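Local coordinates for phosphopantetheine adenylyltransferase (Archaeoglobus fulgidus, PDB 3DO8), which probably catalyses the reversible transfer of an adenylyl group from ATP to 4'-phosphopantetheine, giving dephospho-CoA and pyrophosphate in coenzyme A biosynthesis, at residues E14-G28 / S132-D142. Residues are numbered along the deposited sequence; the frame is centred on the assembly and turned at random.
Sequences EGHKKLIDVAIKLGG and SSTRIKRGEID
The extended segment 132-142 runs alongside helix 14-27 in the same direction and closes in on it, the CA-CA separation falling from 8.2 Å at K18-I136 to 6.2 Å at D21-R138. R138 lies against the helix: K17 O sits over the centre of its guanidinium, 3.6 Å above the plane of that group. At the guanidinium edge NH2 forms a salt bridge with E14 OE2 (2.6 Å), the carboxylate lying only 8° from the guanidinium plane. A longer bridge joins R138 NH1 to D21 OD2. With CG anti to the backbone N (chi1 -169°), D21 turns its carboxylate to the segment; OD1 takes a weak bond from G139 N and is hydrogen-bonded to Y66 OH, OD2 to Y89 OH of the second subunit. In this Rossmann-like nucleotidyltransferase fold the helix follows the first strand and begins within HEGH, the HIGH-type motif of the superfamily; segment 132-142 is partly covered by the other subunit. K25 NZ makes a salt bridge to D21 OD2 (2.6 Å), on its syn lone pair, and hydrogen-bonds to K137 O (3.1 Å), tilted 30° from the carbonyl plane. K25 CE lies 3.0 Å from G139 O, a buried atom without a hydrogen-bond partner. Shortening this side chain to alanine is likely to leave K137 O without its donor and strip the methylenes from I141. K18 crosses the I136 side chain at about a right angle, CG and CE against CD1, and donates from NZ to S133 OG (2.8 Å), while at the far end a water links I24 O to E140 OE2.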
ATOM      1  N   GLU A  14     -13.286   9.075  -3.251  1.00 14.72           N
ATOM      2  CA  GLU A  14     -11.916   9.426  -2.902  1.00 14.66           C
ATOM      3  C   GLU A  14     -11.136   8.194  -2.431  1.00 13.85           C
ATOM      4  O   GLU A  14      -9.944   8.059  -2.711  1.00 14.59           O
ATOM      5  CB  GLU A  14     -11.887  10.551  -1.850  1.00 15.83           C
ATOM      6  CG  GLU A  14     -10.471  10.874  -1.345  1.00 19.31           C
ATOM      7  CD  GLU A  14      -9.472  11.175  -2.478  1.00 27.14           C
ATOM      8  OE1 GLU A  14      -9.877  11.838  -3.478  1.00 35.57           O
ATOM      9  OE2 GLU A  14      -8.278  10.773  -2.371  1.00 31.01           O
ATOM     10  N   GLY A  15     -11.825   7.273  -1.769  1.00 13.70           N
ATOM     11  CA  GLY A  15     -11.222   6.003  -1.389  1.00 13.84           C
ATOM     12  C   GLY A  15     -10.715   5.226  -2.592  1.00 13.31           C
ATOM     13  O   GLY A  15      -9.563   4.748  -2.625  1.00 13.77           O
ATOM     14  N   HIS A  16     -11.578   5.075  -3.602  1.00 12.59           N
ATOM     15  CA  HIS A  16     -11.187   4.384  -4.823  1.00 13.43           C
ATOM     16  C   HIS A  16      -9.978   5.078  -5.448  1.00 13.14           C
ATOM     17  O   HIS A  16      -9.068   4.435  -5.978  1.00 13.69           O
ATOM     18  CB  HIS A  16     -12.274   4.346  -5.885  1.00 13.25           C
ATOM     19  CG  HIS A  16     -13.531   3.646  -5.481  1.00 14.67           C
ATOM     20  ND1 HIS A  16     -13.584   2.317  -5.107  1.00 16.09           N
ATOM     21  CD2 HIS A  16     -14.806   4.096  -5.462  1.00 13.92           C
ATOM     22  CE1 HIS A  16     -14.846   1.996  -4.851  1.00 14.34           C
ATOM     23  NE2 HIS A  16     -15.597   3.064  -5.038  1.00 18.20           N
ATOM     24  N   LYS A  17      -9.989   6.402  -5.458  1.00 12.70           N
ATOM     25  CA  LYS A  17      -8.882   7.146  -6.022  1.00 13.29           C
ATOM     26  C   LYS A  17      -7.565   6.890  -5.289  1.00 12.95           C
ATOM     27  O   LYS A  17      -6.494   6.815  -5.925  1.00 13.58           O
ATOM     28  CB  LYS A  17      -9.234   8.610  -6.148  1.00 13.51           C
ATOM     29  CG  LYS A  17     -10.453   8.799  -7.059  1.00 14.06           C
ATOM     30  CD  LYS A  17     -10.891  10.257  -7.139  1.00 15.90           C
ATOM     31  CE  LYS A  17     -12.147  10.428  -7.961  1.00 17.87           C
ATOM     32  NZ  LYS A  17     -12.636  11.854  -8.035  1.00 18.53           N
ATOM     33  N   LYS A  18      -7.627   6.679  -3.972  1.00 12.91           N
ATOM     34  CA  LYS A  18      -6.410   6.321  -3.243  1.00 13.91           C
ATOM     35  C   LYS A  18      -5.918   4.947  -3.666  1.00 13.08           C
ATOM     36  O   LYS A  18      -4.718   4.740  -3.875  1.00 13.01           O
ATOM     37  CB  LYS A  18      -6.625   6.373  -1.745  1.00 14.14           C
ATOM     38  CG  LYS A  18      -6.880   7.771  -1.204  1.00 16.78           C
ATOM     39  CD  LYS A  18      -7.280   7.779   0.267  1.00 19.10           C
ATOM     40  CE  LYS A  18      -7.187   9.201   0.844  1.00 22.60           C
ATOM     41  NZ  LYS A  18      -7.543   9.161   2.284  1.00 27.88           N
ATOM     42  N   LEU A  19      -6.838   4.001  -3.783  1.00 12.55           N
ATOM     43  CA  LEU A  19      -6.468   2.655  -4.211  1.00 12.88           C
ATOM     44  C   LEU A  19      -5.795   2.699  -5.590  1.00 12.80           C
ATOM     45  O   LEU A  19      -4.787   2.029  -5.839  1.00 12.07           O
ATOM     46  CB  LEU A  19      -7.700   1.762  -4.303  1.00 14.18           C
ATOM     47  CG  LEU A  19      -8.475   1.404  -3.049  1.00 17.04           C
ATOM     48  CD1 LEU A  19      -9.469   0.241  -3.337  1.00 18.47           C
ATOM     49  CD2 LEU A  19      -7.521   1.069  -1.924  1.00 19.93           C
ATOM     50  N   ILE A  20      -6.414   3.442  -6.497  1.00 12.27           N
ATOM     51  CA  ILE A  20      -5.925   3.543  -7.860  1.00 12.20           C
ATOM     52  C   ILE A  20      -4.532   4.179  -7.868  1.00 11.45           C
ATOM     53  O   ILE A  20      -3.629   3.726  -8.616  1.00 12.52           O
ATOM     54  CB  ILE A  20      -6.924   4.342  -8.761  1.00 11.20           C
ATOM     55  CG1 ILE A  20      -8.163   3.493  -9.031  1.00 12.10           C
ATOM     56  CG2 ILE A  20      -6.290   4.777 -10.083  1.00 12.79           C
ATOM     57  CD1 ILE A  20      -9.387   4.248  -9.537  1.00 12.89           C
ATOM     58  N   ASP A  21      -4.331   5.219  -7.046  1.00 11.22           N
ATOM     59  CA  ASP A  21      -3.025   5.905  -7.009  1.00 10.93           C
ATOM     60  C   ASP A  21      -1.952   4.916  -6.558  1.00 10.42           C
ATOM     61  O   ASP A  21      -0.874   4.848  -7.115  1.00 11.06           O
ATOM     62  CB  ASP A  21      -3.046   7.084  -6.037  1.00 11.64           C
ATOM     63  CG  ASP A  21      -1.817   7.967  -6.169  1.00 12.80           C
ATOM     64  OD1 ASP A  21      -1.598   8.498  -7.285  1.00 15.25           O
ATOM     65  OD2 ASP A  21      -1.075   8.132  -5.144  1.00 14.13           O
ATOM     66  N   VAL A  22      -2.238   4.192  -5.491  1.00 10.55           N
ATOM     67  CA  VAL A  22      -1.260   3.233  -4.954  1.00 11.13           C
ATOM     68  C   VAL A  22      -0.981   2.160  -6.029  1.00 10.90           C
ATOM     69  O   VAL A  22       0.159   1.838  -6.306  1.00 11.79           O
ATOM     70  CB  VAL A  22      -1.733   2.607  -3.596  1.00 11.06           C
ATOM     71  CG1 VAL A  22      -0.884   1.397  -3.220  1.00 12.23           C
ATOM     72  CG2 VAL A  22      -1.772   3.668  -2.495  1.00 11.82           C
ATOM     73  N   ALA A  23      -2.023   1.629  -6.652  1.00 11.24           N
ATOM     74  CA  ALA A  23      -1.848   0.564  -7.639  1.00 11.85           C
ATOM     75  C   ALA A  23      -0.988   1.040  -8.809  1.00 11.80           C
ATOM     76  O   ALA A  23      -0.118   0.312  -9.270  1.00 12.41           O
ATOM     77  CB  ALA A  23      -3.187   0.042  -8.140  1.00 12.84           C
ATOM     78  N   ILE A  24      -1.233   2.259  -9.305  1.00 12.42           N
ATOM     79  CA  ILE A  24      -0.483   2.779 -10.434  1.00 12.68           C
ATOM     80  C   ILE A  24       0.957   3.112 -10.078  1.00 12.17           C
ATOM     81  O   ILE A  24       1.870   2.891 -10.884  1.00 13.55           O
ATOM     82  CB  ILE A  24      -1.209   3.974 -11.103  1.00 13.00           C
ATOM     83  CG1 ILE A  24      -2.520   3.462 -11.720  1.00 13.51           C
ATOM     84  CG2 ILE A  24      -0.318   4.616 -12.128  1.00 13.87           C
ATOM     85  CD1 ILE A  24      -3.449   4.520 -12.345  1.00 12.90           C
ATOM     86  N   LYS A  25       1.175   3.638  -8.884  1.00 12.40           N
ATOM     87  CA  LYS A  25       2.522   3.877  -8.422  1.00 13.51           C
ATOM     88  C   LYS A  25       3.287   2.558  -8.312  1.00 13.03           C
ATOM     89  O   LYS A  25       4.476   2.494  -8.660  1.00 15.22           O
ATOM     90  CB  LYS A  25       2.520   4.709  -7.130  1.00 13.95           C
ATOM     91  CG  LYS A  25       2.173   6.178  -7.419  1.00 14.39           C
ATOM     92  CD  LYS A  25       1.937   7.036  -6.208  1.00 15.16           C
ATOM     93  CE  LYS A  25       1.774   8.500  -6.644  1.00 17.97           C
ATOM     94  NZ  LYS A  25       1.218   9.359  -5.576  1.00 19.33           N
ATOM     95  N   LEU A  26       2.619   1.487  -7.892  1.00 13.14           N
ATOM     96  CA  LEU A  26       3.280   0.193  -7.773  1.00 13.62           C
ATOM     97  C   LEU A  26       3.533  -0.458  -9.114  1.00 14.05           C
ATOM     98  O   LEU A  26       4.579  -1.093  -9.287  1.00 16.58           O
ATOM     99  CB  LEU A  26       2.463  -0.790  -6.909  1.00 12.95           C
ATOM    100  CG  LEU A  26       2.411  -0.480  -5.420  1.00 13.32           C
ATOM    101  CD1 LEU A  26       1.438  -1.455  -4.701  1.00 15.92           C
ATOM    102  CD2 LEU A  26       3.803  -0.506  -4.781  1.00 18.05           C
ATOM    103  N   GLY A  27       2.559  -0.370 -10.028  1.00 15.19           N
ATOM    104  CA  GLY A  27       2.543  -1.191 -11.244  1.00 15.35           C
ATOM    105  C   GLY A  27       2.690  -0.476 -12.567  1.00 16.01           C
ATOM    106  O   GLY A  27       2.933  -1.117 -13.592  1.00 15.93           O
ATOM    107  N   GLY A  28       2.510   0.842 -12.564  1.00 15.76           N
ATOM    108  CA  GLY A  28       2.503   1.610 -13.805  1.00 16.84           C
ATOM    109  C   GLY A  28       1.374   1.131 -14.689  1.00 16.82           C
ATOM    110  O   GLY A  28       0.270   0.956 -14.239  1.00 18.04           O
ATOM    111  N   SER A 132     -11.373  13.334   6.953  1.00 41.27           N
ATOM    112  CA  SER A 132     -10.139  13.998   6.530  1.00 40.97           C
ATOM    113  C   SER A 132      -9.208  13.037   5.845  1.00 40.68           C
ATOM    114  O   SER A 132      -9.307  11.805   6.025  1.00 41.99           O
ATOM    115  CB  SER A 132      -9.326  14.482   7.731  1.00 41.61           C
ATOM    116  OG  SER A 132      -8.347  13.471   8.071  1.00 37.11           O
ATOM    117  N   SER A 133      -8.273  13.611   5.097  1.00 39.36           N
ATOM    118  CA  SER A 133      -6.959  12.988   4.907  1.00 37.48           C
ATOM    119  C   SER A 133      -6.019  13.984   4.242  1.00 36.63           C
ATOM    120  O   SER A 133      -6.466  14.905   3.534  1.00 35.35           O
ATOM    121  CB  SER A 133      -7.032  11.681   4.109  1.00 38.16           C
ATOM    122  OG  SER A 133      -7.696  11.859   2.874  1.00 39.15           O
ATOM    123  N   THR A 134      -4.727  13.823   4.521  1.00 35.08           N
ATOM    124  CA  THR A 134      -3.687  14.658   3.934  1.00 34.89           C
ATOM    125  C   THR A 134      -3.791  14.539   2.412  1.00 34.89           C
ATOM    126  O   THR A 134      -4.208  13.492   1.881  1.00 33.50           O
ATOM    127  CB  THR A 134      -2.267  14.205   4.357  1.00 34.27           C
ATOM    128  OG1 THR A 134      -2.152  12.799   4.139  1.00 31.71           O
ATOM    129  CG2 THR A 134      -1.980  14.503   5.820  1.00 32.67           C
ATOM    130  N   ARG A 135      -3.395  15.607   1.725  1.00 35.42           N
ATOM    131  CA  ARG A 135      -3.450  15.640   0.276  1.00 35.80           C
ATOM    132  C   ARG A 135      -2.439  14.638  -0.266  1.00 35.19           C
ATOM    133  O   ARG A 135      -1.355  14.453   0.315  1.00 33.59           O
ATOM    134  CB  ARG A 135      -3.142  17.039  -0.256  1.00 36.40           C
ATOM    135  CG  ARG A 135      -3.260  17.141  -1.777  1.00 37.17           C
ATOM    136  CD  ARG A 135      -3.370  18.600  -2.258  1.00 40.02           C
ATOM    137  NE  ARG A 135      -3.951  18.688  -3.607  1.00 42.01           N
ATOM    138  CZ  ARG A 135      -5.254  18.792  -3.895  1.00 44.41           C
ATOM    139  NH1 ARG A 135      -6.180  18.843  -2.935  1.00 45.28           N
ATOM    140  NH2 ARG A 135      -5.638  18.856  -5.171  1.00 45.26           N
ATOM    141  N   ILE A 136      -2.831  13.953  -1.342  1.00 34.68           N
ATOM    142  CA  ILE A 136      -1.924  13.098  -2.089  1.00 35.32           C
ATOM    143  C   ILE A 136      -1.825  13.637  -3.514  1.00 35.33           C
ATOM    144  O   ILE A 136      -2.845  13.823  -4.193  1.00 34.30           O
ATOM    145  CB  ILE A 136      -2.410  11.645  -2.170  1.00 34.95           C
ATOM    146  CG1 ILE A 136      -2.457  10.995  -0.780  1.00 35.36           C
ATOM    147  CG2 ILE A 136      -1.495  10.854  -3.088  1.00 33.98           C
ATOM    148  CD1 ILE A 136      -3.479   9.873  -0.670  1.00 35.48           C
ATOM    149  N   LYS A 137      -0.601  13.888  -3.961  1.00 36.12           N
ATOM    150  CA  LYS A 137      -0.369  14.305  -5.332  1.00 37.00           C
ATOM    151  C   LYS A 137      -0.482  13.086  -6.258  1.00 37.12           C
ATOM    152  O   LYS A 137       0.398  12.215  -6.266  1.00 35.06           O
ATOM    153  CB  LYS A 137       0.998  14.974  -5.446  1.00 37.28           C
ATOM    154  CG  LYS A 137       1.102  16.249  -4.594  1.00 40.05           C
ATOM    155  CD  LYS A 137       0.652  17.497  -5.344  1.00 42.12           C
ATOM    156  CE  LYS A 137       1.721  17.974  -6.322  1.00 43.64           C
ATOM    157  NZ  LYS A 137       1.557  19.413  -6.692  1.00 44.11           N
ATOM    158  N   ARG A 138      -1.586  13.024  -7.010  1.00 37.98           N
ATOM    159  CA  ARG A 138      -1.827  11.929  -7.964  1.00 39.66           C
ATOM    160  C   ARG A 138      -0.892  12.011  -9.145  1.00 40.40           C
ATOM    161  O   ARG A 138      -0.602  13.093  -9.650  1.00 40.43           O
ATOM    162  CB  ARG A 138      -3.252  11.962  -8.525  1.00 39.88           C
ATOM    163  CG  ARG A 138      -4.344  11.950  -7.496  1.00 42.38           C
ATOM    164  CD  ARG A 138      -4.036  11.005  -6.376  1.00 46.21           C
ATOM    165  NE  ARG A 138      -5.229  10.732  -5.578  1.00 48.49           N
ATOM    166  CZ  ARG A 138      -5.252   9.976  -4.484  1.00 49.41           C
ATOM    167  NH1 ARG A 138      -4.143   9.406  -4.008  1.00 50.16           N
ATOM    168  NH2 ARG A 138      -6.396   9.800  -3.856  1.00 49.38           N
ATOM    169  N   GLY A 139      -0.443  10.849  -9.592  1.00 41.34           N
ATOM    170  CA  GLY A 139       0.409  10.740 -10.765  1.00 41.93           C
ATOM    171  C   GLY A 139       1.385   9.603 -10.563  1.00 42.65           C
ATOM    172  O   GLY A 139       1.372   8.934  -9.535  1.00 43.33           O
ATOM    173  N   GLU A 140       2.207   9.354 -11.570  1.00 43.46           N
ATOM    174  CA  GLU A 140       3.352   8.486 -11.407  1.00 44.10           C
ATOM    175  C   GLU A 140       4.471   9.406 -10.921  1.00 44.44           C
ATOM    176  O   GLU A 140       4.428  10.611 -11.180  1.00 43.94           O
ATOM    177  CB  GLU A 140       3.658   7.785 -12.731  1.00 44.30           C
ATOM    178  CG  GLU A 140       2.478   6.912 -13.159  1.00 44.82           C
ATOM    179  CD  GLU A 140       2.621   6.273 -14.531  1.00 45.48           C
ATOM    180  OE1 GLU A 140       2.183   6.908 -15.527  1.00 49.01           O
ATOM    181  OE2 GLU A 140       3.115   5.116 -14.597  1.00 45.76           O
ATOM    182  N   ILE A 141       5.428   8.861 -10.175  1.00 45.06           N
ATOM    183  CA  ILE A 141       6.482   9.679  -9.564  1.00 45.61           C
ATOM    184  C   ILE A 141       7.741   9.820 -10.460  1.00 46.00           C
ATOM    185  O   ILE A 141       8.412  10.853 -10.421  1.00 45.98           O
ATOM    186  CB  ILE A 141       6.882   9.135  -8.142  1.00 45.80           C
ATOM    187  CG1 ILE A 141       7.643   7.816  -8.246  1.00 45.56           C
ATOM    188  CG2 ILE A 141       5.648   8.960  -7.231  1.00 45.98           C
ATOM    189  CD1 ILE A 141       8.077   7.290  -6.923  1.00 46.03           C
ATOM    190  N   ASP A 142       8.030   8.783 -11.253  1.00 46.35           N
ATOM    191  CA  ASP A 142       9.312   8.601 -12.005  1.00 46.69           C
ATOM    192  C   ASP A 142      10.320   9.764 -12.024  1.00 47.17           C
ATOM    193  O   ASP A 142      11.391   9.674 -12.677  1.00 47.33           O
ATOM    194  CB  ASP A 142       9.031   8.133 -13.451  1.00 46.94           C
ATOM    195  CG  ASP A 142       8.108   9.063 -14.201  1.00 47.31           C
ATOM    196  OD1 ASP A 142       7.428   9.842 -13.521  1.00 51.17           O
ATOM    197  OD2 ASP A 142       8.050   9.028 -15.456  1.00 47.19           O
TER
HETATM  198  O   HOH W   1       3.831   4.311 -11.970  1.00 32.78           O